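Local coordinates for protein acRAF (Thiomonas intermedia, PDB 4LOW) that acts as a RuBisCO assembly factor in the alpha-carboxysome and resembles pterin-4a-carbinolamine dehydratases in fold, at residues F19-F24 / Y57-L62. Numbering follows the deposited sequence.
Sequences FKRFAF and YVNITL. With FMT (formic acid), chain C.
F22 and K20 pair with V58 and I60 at the middle of the four-stranded antiparallel sheet of the pterin dehydratase-like fold, where strand 17-23 runs beside strand 57-63. Both pairs are hydrogen-bonded: F22 N gives a bond to V58 O (2.8 Å), and the bond from I60 N to K20 O is nearly straight at the hydrogen, 173°. R21 faces N59 between these pairs, and F19 faces T61 and A23 faces Y57 on the outer sides, as non-hydrogen-bonded pairs.

The two faces differ sharply. On the side of F22, V58 and I60 the sheet is roofed by helices 27-44 and 72-84, the rings of F22 and F24 both meeting F33 of the first, and the packing is close. I60 reaches F22 through the end of its chain, CD1 lying 3.9 Å from CE1 of the phenyl ring, while V58 O sits at the edge of that same ring, in its plane. F24, just past the strand, lays CE2 against V58 CG2. K20 leans away from I60 with a fully extended chain, and its NZ is held by D82 in a salt bridge and by the carbonyls of H5 and H7, which belong to the expression tag.

The face of F19, R21, N59 and Y57 is the looser, more solvent-facing side, with R21 exposed, though N59 there is still buried. A formate, probably from the crystallisation liquor, accepts a bond from R21 N there. F19 turns its ring edge to T61 OG1. R21, extended from CG to NE, lays its guanidinium flat over Y57, planes 20° apart, in an off-centre cation-pi stack with CZ 4.3 Å from the ring centroid. The same guanidinium gives N59 a bent bond, NH1 to a lone pair of OD1 at 3.0 Å, with OD1 27° out of the guanidinium plane.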
# COMPACT_ATOMS: atom_id res chain seq x y z
N PHE A 19 -7.69 -12.66 -0.93
CA PHE A 19 -7.86 -11.23 -1.05
C PHE A 19 -8.76 -10.76 0.10
O PHE A 19 -9.80 -11.38 0.36
CB PHE A 19 -8.51 -10.88 -2.41
CG PHE A 19 -8.98 -9.44 -2.48
CD1 PHE A 19 -8.09 -8.42 -2.81
CD2 PHE A 19 -10.28 -9.09 -2.14
CE1 PHE A 19 -8.47 -7.09 -2.73
CE2 PHE A 19 -10.64 -7.76 -2.00
CZ PHE A 19 -9.74 -6.77 -2.29
N LYS A 20 -8.45 -9.59 0.71
CA LYS A 20 -9.41 -9.03 1.63
C LYS A 20 -9.23 -7.54 1.69
O LYS A 20 -8.12 -7.01 1.69
CB LYS A 20 -9.25 -9.62 3.05
CG LYS A 20 -10.33 -9.17 4.03
CD LYS A 20 -10.28 -10.05 5.28
CE LYS A 20 -11.14 -9.49 6.37
NZ LYS A 20 -11.11 -10.41 7.55
N ARG A 21 -10.36 -6.84 1.80
CA ARG A 21 -10.40 -5.38 2.01
C ARG A 21 -10.75 -5.06 3.45
O ARG A 21 -11.72 -5.62 4.01
CB ARG A 21 -11.44 -4.78 1.08
CG ARG A 21 -11.70 -3.28 1.26
CD ARG A 21 -12.83 -2.81 0.35
NE ARG A 21 -12.96 -1.34 0.31
CZ ARG A 21 -12.30 -0.56 -0.52
NH1 ARG A 21 -11.40 -1.08 -1.36
NH2 ARG A 21 -12.54 0.75 -0.55
N PHE A 22 -9.99 -4.19 4.05
CA PHE A 22 -10.24 -3.71 5.40
C PHE A 22 -10.57 -2.25 5.32
O PHE A 22 -9.80 -1.49 4.73
CB PHE A 22 -8.96 -3.89 6.23
CG PHE A 22 -8.57 -5.34 6.47
CD1 PHE A 22 -7.87 -6.06 5.51
CD2 PHE A 22 -8.96 -5.99 7.62
CE1 PHE A 22 -7.54 -7.41 5.73
CE2 PHE A 22 -8.61 -7.33 7.85
CZ PHE A 22 -7.92 -8.02 6.90
N ALA A 23 -11.62 -1.78 5.96
CA ALA A 23 -11.96 -0.36 5.95
C ALA A 23 -11.95 0.16 7.38
O ALA A 23 -12.27 -0.57 8.33
CB ALA A 23 -13.34 -0.15 5.31
N PHE A 24 -11.55 1.43 7.55
CA PHE A 24 -11.36 2.04 8.85
C PHE A 24 -12.07 3.38 8.92
O PHE A 24 -12.33 3.99 7.89
CB PHE A 24 -9.86 2.21 9.13
CG PHE A 24 -9.11 0.90 9.10
CD1 PHE A 24 -9.07 0.07 10.21
CD2 PHE A 24 -8.52 0.46 7.94
CE1 PHE A 24 -8.41 -1.17 10.16
CE2 PHE A 24 -7.86 -0.78 7.89
CZ PHE A 24 -7.83 -1.58 9.00
N TYR A 57 -8.86 2.70 3.82
CA TYR A 57 -9.02 1.30 3.48
C TYR A 57 -7.71 0.71 3.03
O TYR A 57 -6.81 1.45 2.55
CB TYR A 57 -10.10 1.09 2.36
CG TYR A 57 -9.88 1.93 1.14
CD1 TYR A 57 -8.98 1.53 0.16
CD2 TYR A 57 -10.49 3.18 1.00
CE1 TYR A 57 -8.70 2.34 -0.94
CE2 TYR A 57 -10.21 4.00 -0.10
CZ TYR A 57 -9.31 3.57 -1.05
OH TYR A 57 -9.09 4.39 -2.13
N VAL A 58 -7.60 -0.61 3.15
CA VAL A 58 -6.40 -1.34 2.77
C VAL A 58 -6.85 -2.65 2.15
O VAL A 58 -7.61 -3.41 2.78
CB VAL A 58 -5.52 -1.64 4.01
CG1 VAL A 58 -4.27 -2.43 3.58
CG2 VAL A 58 -5.12 -0.37 4.75
N ASN A 59 -6.41 -2.93 0.93
CA ASN A 59 -6.73 -4.15 0.21
C ASN A 59 -5.48 -5.02 0.18
O ASN A 59 -4.43 -4.57 -0.29
CB ASN A 59 -7.09 -3.80 -1.22
CG ASN A 59 -8.27 -2.87 -1.32
OD1 ASN A 59 -9.42 -3.24 -1.01
ND2 ASN A 59 -8.04 -1.65 -1.82
N ILE A 60 -5.56 -6.25 0.67
CA ILE A 60 -4.38 -7.11 0.74
C ILE A 60 -4.57 -8.35 -0.10
O ILE A 60 -5.62 -8.99 -0.06
CB ILE A 60 -4.17 -7.50 2.21
CG1 ILE A 60 -4.02 -6.23 3.07
CG2 ILE A 60 -2.94 -8.43 2.36
CD1 ILE A 60 -3.98 -6.48 4.54
N THR A 61 -3.52 -8.71 -0.85
CA THR A 61 -3.52 -9.90 -1.68
C THR A 61 -2.39 -10.80 -1.24
O THR A 61 -1.24 -10.35 -1.18
CB THR A 61 -3.29 -9.50 -3.15
OG1 THR A 61 -4.31 -8.58 -3.51
CG2 THR A 61 -3.36 -10.69 -4.07
N LEU A 62 -2.70 -12.07 -0.93
CA LEU A 62 -1.68 -13.02 -0.51
C LEU A 62 -1.57 -14.07 -1.59
O LEU A 62 -2.58 -14.57 -2.07
CB LEU A 62 -2.08 -13.72 0.81
CG LEU A 62 -2.46 -12.81 1.95
CD1 LEU A 62 -2.91 -13.60 3.19
CD2 LEU A 62 -1.34 -11.81 2.31
C FMT C . -13.27 -9.19 0.78
O1 FMT C . -12.91 -8.15 1.40
O2 FMT C . -13.01 -10.39 1.36